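Local structure of D-alanyl transferase DltD (Enterococcus faecium TX0133A04, 6PFX) at residues A[30-35]-A[88-93]; A[142-146]-A[273-277]. The protein probably transfers D-alanine in the D-alanylation of lipoteichoic acid, a step of cell-wall biogenesis in this Gram-positive bacterium. All blocks are in the same frame, centred on the assembly; numbering follows the deposited sequence.

Contact 1. Residues A[30-35]-A[88-93]; sequences KNYALS and SAGDAM
Lys30 NZ is gripped from several directions where helix 28-35 meets the C-terminal end of helix 79-89. It donates to Ser88 OG at 2.8 Å across the contact and to Asn31 OD1 at 2.9 Å within its own helix, the latter with NZ tilted 24° from the amide carbonyl plane. NZ also forms a salt bridge with Asp27 and a hydrogen bond to Gly26 O. A bend at the last torsion of Lys30 (chi4 -53°) turns NZ toward these acceptors. With OD1 so engaged, the amide of Asn31 lies over Ala89, OD1 standing 3.3 Å from Ala89 CA, while ND2 reaches Ser88 O at 3.1 Å in a weak bond, the N-H...O angle being 135°. Beyond the polar end, Leu34 makes the apolar contacts: CD1 touches Ala89 CB at 4.0 Å and Met93 SD at 3.9 Å, and CB meets Ala92 CB at 4.2 Å. The Ala92 methyl also approaches the carbonyl oxygen Asn31 O, at 3.5 Å. Gly90, with positive phi, is the first residue to leave helical phi/psi and leads into the 3-10 turn 91-93. Leu34 and Met93 also pack on Pro41 of strand 39-43, and Gln125 of helix 123-132 touches Lys30 and Ser88.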
loop_
_atom_site.group_PDB
_atom_site.type_symbol
_atom_site.label_atom_id
_atom_site.label_comp_id
_atom_site.label_asym_id
_atom_site.label_seq_id
_atom_site.Cartn_x
_atom_site.Cartn_y
_atom_site.Cartn_z
ATOM N N LYS A 30 -4.867 15.441 2.363
ATOM C CA LYS A 30 -4.745 14.158 3.050
ATOM C C LYS A 30 -4.533 14.343 4.553
ATOM O O LYS A 30 -5.088 13.584 5.353
ATOM C CB LYS A 30 -3.644 13.310 2.403
ATOM C CG LYS A 30 -2.221 13.591 2.876
ATOM C CD LYS A 30 -1.215 12.769 2.069
ATOM C CE LYS A 30 0.081 12.556 2.803
ATOM N NZ LYS A 30 0.658 13.849 3.270
ATOM N N ASN A 31 -3.755 15.354 4.962
ATOM C CA ASN A 31 -3.465 15.520 6.386
ATOM C C ASN A 31 -4.692 16.013 7.148
ATOM O O ASN A 31 -4.948 15.589 8.282
ATOM C CB ASN A 31 -2.289 16.475 6.595
ATOM C CG ASN A 31 -0.986 15.944 6.032
ATOM O OD1 ASN A 31 -0.920 14.849 5.460
ATOM N ND2 ASN A 31 0.066 16.728 6.185
ATOM N N TYR A 32 -5.456 16.925 6.549
ATOM C CA TYR A 32 -6.712 17.325 7.162
ATOM C C TYR A 32 -7.645 16.129 7.290
ATOM O O TYR A 32 -8.237 15.886 8.349
ATOM C CB TYR A 32 -7.379 18.418 6.332
ATOM C CG TYR A 32 -8.739 18.796 6.871
ATOM C CD1 TYR A 32 -8.858 19.493 8.052
ATOM C CD2 TYR A 32 -9.899 18.433 6.208
ATOM C CE1 TYR A 32 -10.091 19.840 8.556
ATOM C CE2 TYR A 32 -11.135 18.773 6.700
ATOM C CZ TYR A 32 -11.226 19.480 7.876
ATOM O OH TYR A 32 -12.462 19.818 8.368
ATOM N N ALA A 33 -7.797 15.370 6.207
ATOM C CA ALA A 33 -8.709 14.238 6.241
ATOM C C ALA A 33 -8.285 13.245 7.308
ATOM O O ALA A 33 -9.115 12.773 8.092
ATOM C CB ALA A 33 -8.755 13.569 4.871
ATOM N N LEU A 34 -6.989 12.905 7.345
ATOM C CA LEU A 34 -6.498 11.954 8.337
ATOM C C LEU A 34 -6.712 12.461 9.758
ATOM O O LEU A 34 -6.883 11.653 10.680
ATOM C CB LEU A 34 -5.023 11.641 8.074
ATOM C CG LEU A 34 -4.785 10.816 6.808
ATOM C CD1 LEU A 34 -3.313 10.748 6.442
ATOM C CD2 LEU A 34 -5.349 9.406 6.970
ATOM N N SER A 35 -6.749 13.786 9.954
ATOM C CA SER A 35 -7.020 14.326 11.282
ATOM C C SER A 35 -8.442 14.053 11.757
ATOM O O SER A 35 -8.699 14.151 12.961
ATOM C CB SER A 35 -6.722 15.831 11.351
ATOM O OG SER A 35 -7.789 16.639 10.870
ATOM N N SER A 88 4.894 12.520 6.096
ATOM C CA SER A 88 4.486 13.899 5.857
ATOM C C SER A 88 3.150 14.214 6.513
ATOM O O SER A 88 2.843 15.387 6.743
ATOM C CB SER A 88 4.414 14.181 4.353
ATOM O OG SER A 88 3.400 13.416 3.716
ATOM N N ALA A 89 2.344 13.199 6.817
ATOM C CA ALA A 89 1.138 13.433 7.598
ATOM C C ALA A 89 1.467 13.744 9.050
ATOM O O ALA A 89 0.650 14.363 9.743
ATOM C CB ALA A 89 0.217 12.219 7.500
ATOM N N GLY A 90 2.639 13.332 9.522
ATOM C CA GLY A 90 3.043 13.651 10.880
ATOM C C GLY A 90 2.012 13.220 11.900
ATOM O O GLY A 90 1.502 12.089 11.872
ATOM N N ASP A 91 1.686 14.145 12.809
ATOM C CA ASP A 91 0.817 13.829 13.929
ATOM C C ASP A 91 -0.607 13.507 13.506
ATOM O O ASP A 91 -1.373 12.995 14.329
ATOM C CB ASP A 91 0.760 14.998 14.920
ATOM C CG ASP A 91 2.002 15.106 15.767
ATOM O OD1 ASP A 91 2.828 14.170 15.730
ATOM O OD2 ASP A 91 2.153 16.127 16.469
ATOM N N ALA A 92 -0.998 13.843 12.273
ATOM C CA ALA A 92 -2.343 13.507 11.820
ATOM C C ALA A 92 -2.572 12.006 11.868
ATOM O O ALA A 92 -3.715 11.554 11.987
ATOM C CB ALA A 92 -2.582 14.056 10.414
ATOM N N MET A 93 -1.501 11.220 11.793
ATOM C CA MET A 93 -1.620 9.773 11.829
ATOM C C MET A 93 -1.561 9.187 13.229
ATOM O O MET A 93 -1.770 7.983 13.384
ATOM C CB MET A 93 -0.490 9.137 11.009
ATOM C CG MET A 93 -0.646 9.333 9.546
ATOM S SD MET A 93 -1.811 8.132 8.903
ATOM C CE MET A 93 -0.893 6.588 9.062
#

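Contact 2. Residues A[142-146]-A[273-277]; sequences YLARR and SDFQL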
loop_
_atom_site.group_PDB
_atom_site.type_symbol
_atom_site.label_atom_id
_atom_site.label_comp_id
_atom_site.label_asym_id
_atom_site.label_seq_id
_atom_site.Cartn_x
_atom_site.Cartn_y
_atom_site.Cartn_z
ATOM N N TYR A 142 18.782 5.116 6.277
ATOM C CA TYR A 142 18.407 4.223 5.190
ATOM C C TYR A 142 17.687 4.989 4.089
ATOM O O TYR A 142 17.993 4.835 2.902
ATOM C CB TYR A 142 17.538 3.071 5.712
ATOM C CG TYR A 142 17.052 2.200 4.593
ATOM C CD1 TYR A 142 17.883 1.250 4.013
ATOM C CD2 TYR A 142 15.774 2.353 4.083
ATOM C CE1 TYR A 142 17.450 0.472 2.963
ATOM C CE2 TYR A 142 15.327 1.575 3.022
ATOM C CZ TYR A 142 16.174 0.633 2.474
ATOM O OH TYR A 142 15.777 -0.161 1.425
ATOM N N LEU A 143 16.706 5.812 4.464
ATOM C CA LEU A 143 15.988 6.577 3.454
ATOM C C LEU A 143 16.930 7.486 2.675
ATOM O O LEU A 143 16.806 7.610 1.453
ATOM C CB LEU A 143 14.876 7.386 4.104
ATOM C CG LEU A 143 14.089 8.294 3.164
ATOM C CD1 LEU A 143 13.418 7.479 2.089
ATOM C CD2 LEU A 143 13.081 9.072 4.005
ATOM N N ALA A 144 17.871 8.146 3.358
ATOM C CA ALA A 144 18.804 9.013 2.646
ATOM C C ALA A 144 19.635 8.205 1.661
ATOM O O ALA A 144 19.828 8.616 0.512
ATOM C CB ALA A 144 19.715 9.751 3.626
ATOM N N ARG A 145 20.089 7.025 2.089
ATOM C CA ARG A 145 20.845 6.142 1.210
ATOM C C ARG A 145 20.028 5.766 -0.014
ATOM O O ARG A 145 20.541 5.751 -1.140
ATOM C CB ARG A 145 21.243 4.877 1.973
ATOM C CG ARG A 145 22.439 5.049 2.876
ATOM C CD ARG A 145 23.162 3.732 3.142
ATOM N NE ARG A 145 22.317 2.685 3.719
ATOM C CZ ARG A 145 21.947 2.630 4.998
ATOM N NH1 ARG A 145 22.324 3.576 5.847
ATOM N NH2 ARG A 145 21.194 1.627 5.430
ATOM N N ARG A 146 18.750 5.467 0.183
ATOM C CA ARG A 146 17.918 5.070 -0.941
ATOM C C ARG A 146 17.686 6.240 -1.879
ATOM O O ARG A 146 17.825 6.109 -3.100
ATOM C CB ARG A 146 16.582 4.554 -0.433
ATOM C CG ARG A 146 16.642 3.184 0.171
ATOM C CD ARG A 146 16.840 2.138 -0.914
ATOM N NE ARG A 146 15.597 1.738 -1.572
ATOM C CZ ARG A 146 15.486 1.439 -2.865
ATOM N NH1 ARG A 146 16.534 1.526 -3.671
ATOM N NH2 ARG A 146 14.317 1.071 -3.357
ATOM N N SER A 273 13.353 -3.691 2.966
ATOM C CA SER A 273 13.888 -2.599 3.772
ATOM C C SER A 273 13.102 -1.304 3.573
ATOM O O SER A 273 12.918 -0.550 4.537
ATOM C CB SER A 273 15.383 -2.465 3.496
ATOM O OG SER A 273 16.058 -3.662 3.882
ATOM N N ASP A 274 12.605 -1.030 2.357
ATOM C CA ASP A 274 11.661 0.072 2.185
ATOM C C ASP A 274 10.420 -0.154 3.047
ATOM O O ASP A 274 9.900 0.781 3.668
ATOM C CB ASP A 274 11.250 0.242 0.716
ATOM C CG ASP A 274 12.399 0.666 -0.198
ATOM O OD1 ASP A 274 13.515 0.961 0.270
ATOM O OD2 ASP A 274 12.175 0.705 -1.425
ATOM N N PHE A 275 9.934 -1.403 3.103
ATOM C CA PHE A 275 8.791 -1.749 3.942
ATOM C C PHE A 275 9.106 -1.516 5.413
ATOM O O PHE A 275 8.237 -1.076 6.177
ATOM C CB PHE A 275 8.403 -3.226 3.683
ATOM C CG PHE A 275 7.149 -3.654 4.400
ATOM C CD1 PHE A 275 5.944 -3.116 4.049
ATOM C CD2 PHE A 275 7.175 -4.610 5.401
ATOM C CE1 PHE A 275 4.798 -3.470 4.697
ATOM C CE2 PHE A 275 6.005 -4.974 6.057
ATOM C CZ PHE A 275 4.822 -4.397 5.707
ATOM N N GLN A 276 10.357 -1.744 5.815
ATOM C CA GLN A 276 10.750 -1.463 7.189
ATOM C C GLN A 276 10.558 0.007 7.552
ATOM O O GLN A 276 10.274 0.323 8.713
ATOM C CB GLN A 276 12.194 -1.894 7.447
ATOM C CG GLN A 276 12.597 -1.737 8.902
ATOM C CD GLN A 276 11.792 -2.573 9.904
ATOM O OE1 GLN A 276 11.148 -3.574 9.571
ATOM N NE2 GLN A 276 11.851 -2.153 11.151
ATOM N N LEU A 277 10.728 0.917 6.588
ATOM C CA LEU A 277 10.443 2.321 6.851
ATOM C C LEU A 277 8.987 2.508 7.253
ATOM O O LEU A 277 8.685 3.217 8.218
ATOM C CB LEU A 277 10.733 3.157 5.608
ATOM C CG LEU A 277 12.186 3.338 5.200
ATOM C CD1 LEU A 277 12.291 4.037 3.860
ATOM C CD2 LEU A 277 12.872 4.196 6.240
#
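Tyr142 and Arg146, one helical turn apart, both bind the carboxylate of Asp274. Arg146 makes the salt bridge side-on: NE donates to OD1 of Asp274 at 2.9 Å and NH2 to OD2 of Asp274, also at 2.9 Å, the latter nearly straight with an N-H...O angle of 170°. Each oxygen offers its syn lone pair, and the guanidinium and carboxylate planes are nearly coplanar, as suits a side-on two-nitrogen grip. Bends at chi2 and chi3 of Arg146 fold the chain so that NE and NH2 face the acid.

The tyrosine supplies a third hydrogen bond. Tyr142 OH donates to Asp274 OD1 at 2.8 Å, arriving from above the carboxylate plane, 36° out of it. The ring extends across the gap with CG anti to the backbone N, and Arg146 CG lies over the rim of one face. Ser273 CB makes a close approach to the same hydroxyl, 3.1 Å from Tyr142 OH, while its own hydroxyl bonds to Phe381 O.

Apolar packing flanks these bonds. Leu277 CD1 meets the ring edge at Tyr142 CD2, 3.9 Å away, and touches Leu143 CD1 at 4.0 Å.

The axes of segments 142-146 and 273-277 approach to 10.8 Å, with a crossing angle of -131°, so long side chains span the interface. Asp274 is buried, and two donors on OD1 with one on OD2 would be expected to stabilise its negative charge and fix the carboxylate's rotation.

Both contacts are mostly buried, yet they differ in how polar groups are used. In contact 1 a lysine is the shared donor and the backbones come close, Ser35 CA lying 4.8 Å from Ala92 CA; in contact 2 a carboxylate is the shared acceptor, and the nearest pair, Leu143 CA and Leu277 CA, is 7.8 Å apart. Contact 1 has exposed Ser35 at its margin, whereas none of the touching residues of contact 2 is classed as exposed. Their centres lie 21 Å apart and their nearest atoms about 9 Å, without touching. Helix 79-89 connects them: its end belongs to contact 1, while its Ser79 and Tyr83 pack against residues of contact 2.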